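Long-range contacts in helicase of the snf2/rad54 family (Sulfolobus solfataricus, PDB 1Z5Z), which probably couples ATP hydrolysis to movement along double-stranded DNA, as a SWI2/SNF2-type ATPase present here as its C-terminal domain: residues A[118-123]-A[189-194]; A[138-143]-A[167-172]; A[63-68]-A[248-253]. All blocks are in the same frame, centred on the assembly; numbering follows the deposited sequence.

How the contacts relate
Contacts 1 and 2 belong to the same parallel sheet of the helicase-like lobe. Contact 3 lies in the helical part beside it. Contact 2 is buried core: strand backbones pair and apolar side chains pack on both faces of the sheet. Contact 1 is partly buried, at the ends of strands 115-119 and 186-189, where a carboxylate and an aromatic cluster take over from regular pairing. Contacts 1 and 2 touch through Thr119, whose backbone N and O probably bond to Leu170 and Val172. Contact 3 touches neither. It is partly buried, its centre about 19 Å from that of the chain. It lies about 20 Å from contact 1, centre to centre, and has no hydrogen bond between its segments.

Contact 1 of 3, residues A[118-123]-A[189-194]; sequences FTQFVD and HFDRWW
Thr119 OG1 has two partners: it donates to Asp191 OD1 at 2.7 Å and accepts from the backbone N of Phe121. The second bond is nearly straight, at 174°, and makes an ST turn just before helix 122-136. The contact lies where two neighbouring parallel strands, 115-119 and 186-189, end in the RecA-like lobe of the helicase core. The last strand bond across it runs from Phe190 N to Phe118 O, at 2.9 Å. Beyond it the Asp191 carboxylate joins the loops. Asp191 OD2 takes the backbone N of Gln120 at 2.9 Å, and both oxygens use their syn lone pairs. The first torsion, 49°, sets Asp191 CG between its own backbone N and carbonyl carbon, turned toward residues 119 and 120. An alanine in place of Asp191 would remove both oxygens and would probably leave Thr119 OG1 and Gln120 N without their shared acceptor group. The carboxylate of Asp80 also lies close to Asp191.

Phe118, His189 and Trp193 form an aromatic cluster. The Phe118 ring and the six-membered ring of Trp193 are close to parallel, at 11°, but slid so far that they barely overlap. Phe118 CD1 meets His189 CE1 obliquely at 3.8 Å. Trp193 NE1 donates to His189 ND1 at 2.9 Å, in the plane of the indole, which helps to fix the turn of the ring.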
loop_
_atom_site.group_PDB
_atom_site.type_symbol
_atom_site.label_atom_id
_atom_site.label_comp_id
_atom_site.label_asym_id
_atom_site.label_seq_id
_atom_site.Cartn_x
_atom_site.Cartn_y
_atom_site.Cartn_z
ATOM N N PHE A 118 2.805 -7.487 0.968
ATOM C CA PHE A 118 3.542 -6.456 1.701
ATOM C C PHE A 118 2.717 -5.202 1.843
ATOM O O PHE A 118 1.988 -4.849 0.921
ATOM C CB PHE A 118 4.828 -6.027 0.931
ATOM C CG PHE A 118 5.961 -7.063 0.928
ATOM C CD1 PHE A 118 5.943 -8.141 0.060
ATOM C CD2 PHE A 118 7.047 -6.917 1.788
ATOM C CE1 PHE A 118 7.022 -9.091 0.034
ATOM C CE2 PHE A 118 8.109 -7.830 1.787
ATOM C CZ PHE A 118 8.096 -8.925 0.902
ATOM N N THR A 119 2.842 -4.515 2.979
ATOM C CA THR A 119 2.181 -3.227 3.167
ATOM C C THR A 119 3.088 -2.391 4.078
ATOM O O THR A 119 3.903 -2.940 4.821
ATOM C CB THR A 119 0.764 -3.337 3.816
ATOM O OG1 THR A 119 0.360 -2.037 4.230
ATOM C CG2 THR A 119 0.751 -4.238 5.054
ATOM N N GLN A 120 2.974 -1.067 4.010
ATOM C CA GLN A 120 3.825 -0.194 4.834
ATOM C C GLN A 120 3.171 0.059 6.187
ATOM O O GLN A 120 3.781 0.701 7.043
ATOM C CB GLN A 120 4.013 1.170 4.148
ATOM C CG GLN A 120 2.725 1.985 3.998
ATOM C CD GLN A 120 2.896 3.126 2.998
ATOM O OE1 GLN A 120 2.643 2.974 1.793
ATOM N NE2 GLN A 120 3.327 4.255 3.481
ATOM N N PHE A 121 1.924 -0.400 6.369
ATOM C CA PHE A 121 1.222 -0.168 7.645
ATOM C C PHE A 121 0.960 -1.443 8.457
ATOM O O PHE A 121 0.321 -2.395 7.966
ATOM C CB PHE A 121 -0.140 0.486 7.397
ATOM C CG PHE A 121 -0.080 1.828 6.682
ATOM C CD1 PHE A 121 -0.696 1.983 5.453
ATOM C CD2 PHE A 121 0.543 2.943 7.273
ATOM C CE1 PHE A 121 -0.716 3.216 4.786
ATOM C CE2 PHE A 121 0.520 4.202 6.602
ATOM C CZ PHE A 121 -0.112 4.325 5.353
ATOM N N VAL A 122 1.413 -1.465 9.704
ATOM C CA VAL A 122 1.188 -2.629 10.535
ATOM C C VAL A 122 -0.320 -2.898 10.621
ATOM O O VAL A 122 -0.748 -4.062 10.622
ATOM C CB VAL A 122 1.710 -2.424 12.006
ATOM C CG1 VAL A 122 1.318 -3.598 12.830
ATOM C CG2 VAL A 122 3.236 -2.254 12.064
ATOM N N ASP A 123 -1.138 -1.843 10.689
ATOM C CA ASP A 123 -2.573 -2.050 10.824
ATOM C C ASP A 123 -3.220 -2.653 9.592
ATOM O O ASP A 123 -4.149 -3.467 9.703
ATOM C CB ASP A 123 -3.270 -0.742 11.215
ATOM C CG ASP A 123 -2.898 -0.306 12.613
ATOM O OD1 ASP A 123 -2.662 -1.217 13.432
ATOM O OD2 ASP A 123 -2.831 0.912 12.886
ATOM N N HIS A 189 2.185 -6.284 -3.798
ATOM C CA HIS A 189 2.629 -5.087 -3.089
ATOM C C HIS A 189 1.352 -4.260 -2.896
ATOM O O HIS A 189 0.879 -3.580 -3.792
ATOM C CB HIS A 189 3.728 -4.387 -3.876
ATOM C CG HIS A 189 4.994 -5.192 -3.936
ATOM N ND1 HIS A 189 5.719 -5.518 -2.807
ATOM C CD2 HIS A 189 5.613 -5.805 -4.972
ATOM C CE1 HIS A 189 6.731 -6.299 -3.149
ATOM N NE2 HIS A 189 6.689 -6.486 -4.457
ATOM N N PHE A 190 0.766 -4.384 -1.709
ATOM C CA PHE A 190 -0.511 -3.733 -1.393
ATOM C C PHE A 190 -0.486 -2.222 -1.492
ATOM O O PHE A 190 -1.480 -1.592 -1.872
ATOM C CB PHE A 190 -0.951 -4.162 -0.006
ATOM C CG PHE A 190 -2.413 -4.001 0.233
ATOM C CD1 PHE A 190 -3.302 -5.006 -0.169
ATOM C CD2 PHE A 190 -2.914 -2.870 0.844
ATOM C CE1 PHE A 190 -4.664 -4.891 0.047
ATOM C CE2 PHE A 190 -4.296 -2.726 1.067
ATOM C CZ PHE A 190 -5.176 -3.738 0.674
ATOM N N ASP A 191 0.649 -1.624 -1.126
ATOM C CA ASP A 191 0.810 -0.173 -1.239
ATOM C C ASP A 191 2.310 0.071 -1.431
ATOM O O ASP A 191 3.113 -0.864 -1.301
ATOM C CB ASP A 191 0.246 0.570 -0.006
ATOM C CG ASP A 191 0.730 -0.010 1.290
ATOM O OD1 ASP A 191 -0.118 -0.363 2.139
ATOM O OD2 ASP A 191 1.969 -0.114 1.462
ATOM N N ARG A 192 2.671 1.304 -1.755
ATOM C CA ARG A 192 4.048 1.652 -2.050
ATOM C C ARG A 192 4.931 1.738 -0.828
ATOM O O ARG A 192 5.223 2.818 -0.372
ATOM C CB ARG A 192 4.090 2.979 -2.830
ATOM C CG ARG A 192 5.248 2.994 -3.846
ATOM C CD ARG A 192 5.400 4.287 -4.620
ATOM N NE ARG A 192 6.166 4.022 -5.839
ATOM C CZ ARG A 192 5.631 3.688 -7.017
ATOM N NH1 ARG A 192 6.425 3.462 -8.050
ATOM N NH2 ARG A 192 4.312 3.605 -7.182
ATOM N N TRP A 193 5.357 0.590 -0.304
ATOM C CA TRP A 193 6.183 0.539 0.920
ATOM C C TRP A 193 7.687 0.624 0.653
ATOM O O TRP A 193 8.490 0.921 1.549
ATOM C CB TRP A 193 5.956 -0.791 1.636
ATOM C CG TRP A 193 6.379 -2.003 0.804
ATOM C CD1 TRP A 193 5.614 -2.688 -0.092
ATOM C CD2 TRP A 193 7.676 -2.632 0.783
ATOM N NE1 TRP A 193 6.339 -3.690 -0.670
ATOM C CE2 TRP A 193 7.611 -3.684 -0.157
ATOM C CE3 TRP A 193 8.892 -2.400 1.467
ATOM C CZ2 TRP A 193 8.708 -4.524 -0.434
ATOM C CZ3 TRP A 193 9.990 -3.231 1.189
ATOM C CH2 TRP A 193 9.890 -4.277 0.246
ATOM N N TRP A 194 8.051 0.294 -0.577
ATOM C CA TRP A 194 9.442 0.198 -0.973
ATOM C C TRP A 194 10.207 1.466 -1.266
ATOM O O TRP A 194 9.657 2.557 -1.512
ATOM C CB TRP A 194 9.568 -0.760 -2.171
ATOM C CG TRP A 194 9.061 -0.187 -3.449
ATOM C CD1 TRP A 194 9.742 0.646 -4.317
ATOM C CD2 TRP A 194 7.752 -0.354 -3.999
ATOM N NE1 TRP A 194 8.930 0.991 -5.362
ATOM C CE2 TRP A 194 7.703 0.394 -5.193
ATOM C CE3 TRP A 194 6.605 -1.067 -3.593
ATOM C CZ2 TRP A 194 6.562 0.454 -5.986
ATOM C CZ3 TRP A 194 5.465 -1.005 -4.380
ATOM C CH2 TRP A 194 5.450 -0.253 -5.564
#

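Contact 2 of 3, residues A[138-143]-A[167-172]; sequences TEVPFL and FIVLSV
Leu143 bonds to strand 167-171 through both its backbone N and its backbone O. The two strands are parallel neighbours in a beta-alpha-beta unit, in which helix 149-161 links strand 142-143 to strand 167-171. Strand 142-143 forms the edge of the sheet within this chain. Leu143 N donates to Val169 O at 2.7 Å, and Leu143 O accepts from Ser171 N at 2.9 Å. One step earlier, Val169 N donates to Pro141 O at 2.9 Å. Val169 thus bonds to the residues before and after Phe142. Weaker CA-H...O contacts support these bonds, as from Phe142 CA to Val169 O.

The apolar contacts divide between the two faces. Leu143 and Leu170 lie side by side on one, with CD1 of Leu143 3.8 Å from CD2 of Leu170. Helix 149-161 covers Leu143 there. Phe142 and Val169 share the other face, toward helix 122-136. A first torsion of 179° carries the Phe142 ring over beside strand 167-171, and chi2 (-150°) turns it so that Val169 O lies at the ring edge. Before the paired residues, Val140 CG1 packs on Val169 CG2 at 3.6 Å. At the outer end, Thr138 CG2 meets Phe167 CE1 at 3.7 Å.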
loop_
_atom_site.group_PDB
_atom_site.type_symbol
_atom_site.label_atom_id
_atom_site.label_comp_id
_atom_site.label_asym_id
_atom_site.label_seq_id
_atom_site.Cartn_x
_atom_site.Cartn_y
_atom_site.Cartn_z
ATOM N N THR A 138 -7.257 -20.613 6.839
ATOM C CA THR A 138 -5.945 -21.162 6.757
ATOM C C THR A 138 -5.086 -20.270 7.612
ATOM O O THR A 138 -5.499 -19.158 7.930
ATOM C CB THR A 138 -5.450 -21.227 5.269
ATOM O OG1 THR A 138 -4.187 -21.891 5.235
ATOM C CG2 THR A 138 -5.321 -19.844 4.653
ATOM N N GLU A 139 -3.915 -20.753 8.006
ATOM C CA GLU A 139 -3.020 -19.951 8.835
ATOM C C GLU A 139 -2.265 -18.896 8.011
ATOM O O GLU A 139 -1.680 -19.225 6.980
ATOM C CB GLU A 139 -1.998 -20.839 9.555
ATOM C CG GLU A 139 -1.242 -20.015 10.572
ATOM C CD GLU A 139 -0.098 -20.735 11.247
ATOM O OE1 GLU A 139 0.323 -20.231 12.309
ATOM O OE2 GLU A 139 0.382 -21.770 10.728
ATOM N N VAL A 140 -2.267 -17.644 8.473
ATOM C CA VAL A 140 -1.589 -16.554 7.764
ATOM C C VAL A 140 -0.544 -15.899 8.676
ATOM O O VAL A 140 -0.855 -14.994 9.446
ATOM C CB VAL A 140 -2.623 -15.491 7.281
ATOM C CG1 VAL A 140 -1.905 -14.264 6.616
ATOM C CG2 VAL A 140 -3.623 -16.163 6.308
ATOM N N PRO A 141 0.703 -16.379 8.618
ATOM C CA PRO A 141 1.749 -15.795 9.454
ATOM C C PRO A 141 1.943 -14.325 9.100
ATOM O O PRO A 141 1.882 -13.938 7.916
ATOM C CB PRO A 141 2.967 -16.672 9.168
ATOM C CG PRO A 141 2.564 -17.482 7.938
ATOM C CD PRO A 141 1.136 -17.638 7.982
ATOM N N PHE A 142 2.160 -13.515 10.127
ATOM C CA PHE A 142 2.285 -12.066 9.980
ATOM C C PHE A 142 3.640 -11.505 10.451
ATOM O O PHE A 142 3.910 -11.511 11.651
ATOM C CB PHE A 142 1.155 -11.408 10.801
ATOM C CG PHE A 142 1.155 -9.910 10.769
ATOM C CD1 PHE A 142 0.672 -9.181 11.851
ATOM C CD2 PHE A 142 1.620 -9.225 9.658
ATOM C CE1 PHE A 142 0.653 -7.770 11.827
ATOM C CE2 PHE A 142 1.609 -7.821 9.615
ATOM C CZ PHE A 142 1.124 -7.088 10.699
ATOM N N LEU A 143 4.485 -11.031 9.533
ATOM C CA LEU A 143 5.772 -10.416 9.940
ATOM C C LEU A 143 5.697 -8.890 10.114
ATOM O O LEU A 143 5.222 -8.182 9.232
ATOM C CB LEU A 143 6.882 -10.697 8.915
ATOM C CG LEU A 143 7.654 -12.023 8.941
ATOM C CD1 LEU A 143 8.762 -11.999 7.891
ATOM C CD2 LEU A 143 8.291 -12.244 10.309
ATOM N N PHE A 167 0.388 -18.488 2.664
ATOM C CA PHE A 167 0.454 -17.041 2.806
ATOM C C PHE A 167 1.435 -16.544 3.852
ATOM O O PHE A 167 1.855 -17.269 4.780
ATOM C CB PHE A 167 -0.918 -16.472 3.237
ATOM C CG PHE A 167 -2.059 -16.802 2.325
ATOM C CD1 PHE A 167 -2.804 -17.976 2.504
ATOM C CD2 PHE A 167 -2.395 -15.949 1.284
ATOM C CE1 PHE A 167 -3.870 -18.296 1.652
ATOM C CE2 PHE A 167 -3.449 -16.254 0.428
ATOM C CZ PHE A 167 -4.193 -17.436 0.609
ATOM N N ILE A 168 1.808 -15.288 3.668
ATOM C CA ILE A 168 2.604 -14.565 4.660
ATOM C C ILE A 168 2.315 -13.085 4.440
ATOM O O ILE A 168 2.273 -12.627 3.308
ATOM C CB ILE A 168 4.130 -14.850 4.577
ATOM C CG1 ILE A 168 4.830 -14.114 5.728
ATOM C CG2 ILE A 168 4.714 -14.462 3.190
ATOM C CD1 ILE A 168 6.168 -14.755 6.134
ATOM N N VAL A 169 2.073 -12.334 5.511
ATOM C CA VAL A 169 1.799 -10.905 5.371
ATOM C C VAL A 169 2.965 -10.207 6.053
ATOM O O VAL A 169 3.457 -10.666 7.091
ATOM C CB VAL A 169 0.429 -10.497 6.014
ATOM C CG1 VAL A 169 0.281 -9.001 5.988
ATOM C CG2 VAL A 169 -0.750 -11.122 5.238
ATOM N N LEU A 170 3.453 -9.147 5.422
ATOM C CA LEU A 170 4.591 -8.400 5.965
ATOM C C LEU A 170 4.297 -6.918 5.991
ATOM O O LEU A 170 3.838 -6.343 5.003
ATOM C CB LEU A 170 5.833 -8.600 5.090
ATOM C CG LEU A 170 6.301 -10.053 4.888
ATOM C CD1 LEU A 170 5.707 -10.669 3.587
ATOM C CD2 LEU A 170 7.788 -10.019 4.816
ATOM N N SER A 171 4.539 -6.290 7.124
ATOM C CA SER A 171 4.327 -4.870 7.163
ATOM C C SER A 171 5.720 -4.344 7.369
ATOM O O SER A 171 6.394 -4.740 8.322
ATOM C CB SER A 171 3.424 -4.480 8.329
ATOM O OG SER A 171 4.191 -4.333 9.505
ATOM N N VAL A 172 6.185 -3.531 6.429
ATOM C CA VAL A 172 7.515 -2.929 6.510
ATOM C C VAL A 172 7.289 -1.435 6.714
ATOM O O VAL A 172 6.848 -0.738 5.792
ATOM C CB VAL A 172 8.323 -3.161 5.193
ATOM C CG1 VAL A 172 9.749 -2.618 5.363
ATOM C CG2 VAL A 172 8.343 -4.675 4.829
#

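Contact 3 of 3, residues A[63-68]-A[248-253]; sequences KRKGMI and GDSWIT
Thr253 packs against two residues of helix 61-78, Lys65 and Ile68, which lie on the same side of that helix. The contact is plain packing between this long helix and a short, weakly bonded helical turn, 250-253, far along the chain. No hydrogen bond joins the two segments.

The buried part is the packing of Ile68 on Thr253. Ile68 CG2 faces Thr253 CG2 at 4.1 Å. Ile68 CD1 reaches the backbone of Thr253, 3.5 Å from its carbonyl O. The first torsion of Ile68, -66°, sends CG1 away from its own carbonyl carbon, and the branch leads on to CD1. Ile68 CD1 also lies over the rim of one face of the Arg64 guanidinium, 3.6 Å above its plane. The Thr253 hydroxyl is bound within its own turn. Thr253 OG1 donates to Ser250 O at 2.7 Å, in the carbonyl plane and on a lone pair.

The more solvent-facing side is that of Lys65, where Lys65 and Ser250 are both partly exposed. It is close in distance but has no hydrogen bond to hold it. Lys65 bends at chi2, -124°, and its chain passes across Thr253. Carbon does the touching here: Lys65 CE is 3.1 Å from Thr253 OG1. Lys65 NZ is 3.5 Å from Thr253 OG1, but the angle is poor for a bond. Arg64 NH2 comes only within 3.6 Å of Thr253 O. Arg64 NH1 bonds farther on, to Leu255 O and Thr257 OG1.

Leu260 of helix 257-264 touches both Ile68 and Ile252. Leu69 and Leu72, further along helix 61-78, meet Thr253 and Ile252. The 250-253 turn thus packs against both helices 61-78 and 257-264, away from the strands of the sheet.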
loop_
_atom_site.group_PDB
_atom_site.type_symbol
_atom_site.label_atom_id
_atom_site.label_comp_id
_atom_site.label_asym_id
_atom_site.label_seq_id
_atom_site.Cartn_x
_atom_site.Cartn_y
_atom_site.Cartn_z
ATOM N N LYS A 63 5.594 24.361 9.223
ATOM C CA LYS A 63 4.204 23.971 9.441
ATOM C C LYS A 63 3.517 23.484 8.149
ATOM O O LYS A 63 2.588 22.673 8.212
ATOM C CB LYS A 63 3.390 25.114 10.064
ATOM C CG LYS A 63 3.722 25.440 11.541
ATOM C CD LYS A 63 2.569 26.249 12.174
ATOM C CE LYS A 63 2.837 26.635 13.630
ATOM N N ARG A 64 3.977 23.978 6.998
ATOM C CA ARG A 64 3.412 23.586 5.704
ATOM C C ARG A 64 3.879 22.172 5.411
ATOM O O ARG A 64 3.098 21.336 4.976
ATOM C CB ARG A 64 3.862 24.529 4.577
ATOM C CG ARG A 64 3.378 24.106 3.152
ATOM C CD ARG A 64 3.687 25.172 2.088
ATOM N NE ARG A 64 2.999 24.976 0.801
ATOM C CZ ARG A 64 3.438 24.189 -0.181
ATOM N NH1 ARG A 64 2.756 24.086 -1.317
ATOM N NH2 ARG A 64 4.558 23.501 -0.041
ATOM N N LYS A 65 5.150 21.898 5.667
ATOM C CA LYS A 65 5.688 20.560 5.434
ATOM C C LYS A 65 4.890 19.526 6.227
ATOM O O LYS A 65 4.431 18.502 5.681
ATOM C CB LYS A 65 7.143 20.500 5.870
ATOM C CG LYS A 65 8.137 20.442 4.744
ATOM C CD LYS A 65 9.002 19.194 4.931
ATOM C CE LYS A 65 10.230 19.179 4.014
ATOM N NZ LYS A 65 10.977 17.900 4.183
ATOM N N GLY A 66 4.728 19.802 7.517
ATOM C CA GLY A 66 3.991 18.903 8.382
ATOM C C GLY A 66 2.513 18.764 8.031
ATOM O O GLY A 66 1.892 17.730 8.306
ATOM N N MET A 67 1.921 19.797 7.442
ATOM C CA MET A 67 0.514 19.714 7.089
ATOM C C MET A 67 0.367 18.790 5.895
ATOM O O MET A 67 -0.527 17.958 5.848
ATOM C CB MET A 67 -0.062 21.101 6.761
ATOM C CG MET A 67 -1.546 21.077 6.457
ATOM S SD MET A 67 -2.211 22.733 6.224
ATOM C CE MET A 67 -2.682 23.137 7.929
ATOM N N ILE A 68 1.260 18.939 4.935
ATOM C CA ILE A 68 1.237 18.089 3.764
ATOM C C ILE A 68 1.477 16.646 4.229
ATOM O O ILE A 68 0.750 15.735 3.833
ATOM C CB ILE A 68 2.320 18.505 2.778
ATOM C CG1 ILE A 68 1.988 19.897 2.225
ATOM C CG2 ILE A 68 2.450 17.466 1.669
ATOM C CD1 ILE A 68 3.075 20.458 1.305
ATOM N N GLY A 248 12.791 9.984 -0.217
ATOM C CA GLY A 248 11.355 9.787 -0.069
ATOM C C GLY A 248 10.380 10.866 -0.499
ATOM O O GLY A 248 10.611 11.563 -1.485
ATOM N N ASP A 249 9.274 10.985 0.241
ATOM C CA ASP A 249 8.209 11.953 -0.044
ATOM C C ASP A 249 8.678 13.386 0.065
ATOM O O ASP A 249 7.945 14.308 -0.277
ATOM C CB ASP A 249 7.020 11.741 0.920
ATOM C CG ASP A 249 6.170 10.509 0.566
ATOM O OD1 ASP A 249 5.107 10.306 1.212
ATOM O OD2 ASP A 249 6.566 9.745 -0.356
ATOM N N SER A 250 9.896 13.566 0.555
ATOM C CA SER A 250 10.461 14.895 0.725
ATOM C C SER A 250 10.130 15.841 -0.445
ATOM O O SER A 250 9.585 16.944 -0.250
ATOM C CB SER A 250 11.976 14.786 0.903
ATOM O OG SER A 250 12.616 16.030 0.668
ATOM N N TRP A 251 10.437 15.403 -1.663
ATOM C CA TRP A 251 10.170 16.220 -2.842
ATOM C C TRP A 251 8.711 16.661 -2.910
ATOM O O TRP A 251 8.424 17.762 -3.391
ATOM C CB TRP A 251 10.521 15.459 -4.114
ATOM C CG TRP A 251 9.673 14.244 -4.347
ATOM C CD1 TRP A 251 9.824 13.009 -3.780
ATOM C CD2 TRP A 251 8.532 14.150 -5.206
ATOM N NE1 TRP A 251 8.855 12.149 -4.242
ATOM C CE2 TRP A 251 8.050 12.824 -5.123
ATOM C CE3 TRP A 251 7.878 15.055 -6.050
ATOM C CZ2 TRP A 251 6.938 12.390 -5.833
ATOM C CZ3 TRP A 251 6.772 14.618 -6.757
ATOM C CH2 TRP A 251 6.319 13.296 -6.649
ATOM N N ILE A 252 7.797 15.817 -2.426
ATOM C CA ILE A 252 6.372 16.160 -2.455
ATOM C C ILE A 252 6.016 17.303 -1.504
ATOM O O ILE A 252 5.198 18.159 -1.842
ATOM C CB ILE A 252 5.451 14.965 -2.085
ATOM C CG1 ILE A 252 5.547 13.847 -3.127
ATOM C CG2 ILE A 252 4.001 15.426 -2.044
ATOM C CD1 ILE A 252 4.529 12.727 -2.887
ATOM N N THR A 253 6.625 17.319 -0.320
ATOM C CA THR A 253 6.335 18.364 0.662
ATOM C C THR A 253 6.880 19.723 0.250
ATOM O O THR A 253 6.582 20.730 0.875
ATOM C CB THR A 253 6.916 18.009 2.045
ATOM O OG1 THR A 253 8.342 17.937 1.954
ATOM C CG2 THR A 253 6.375 16.647 2.526
#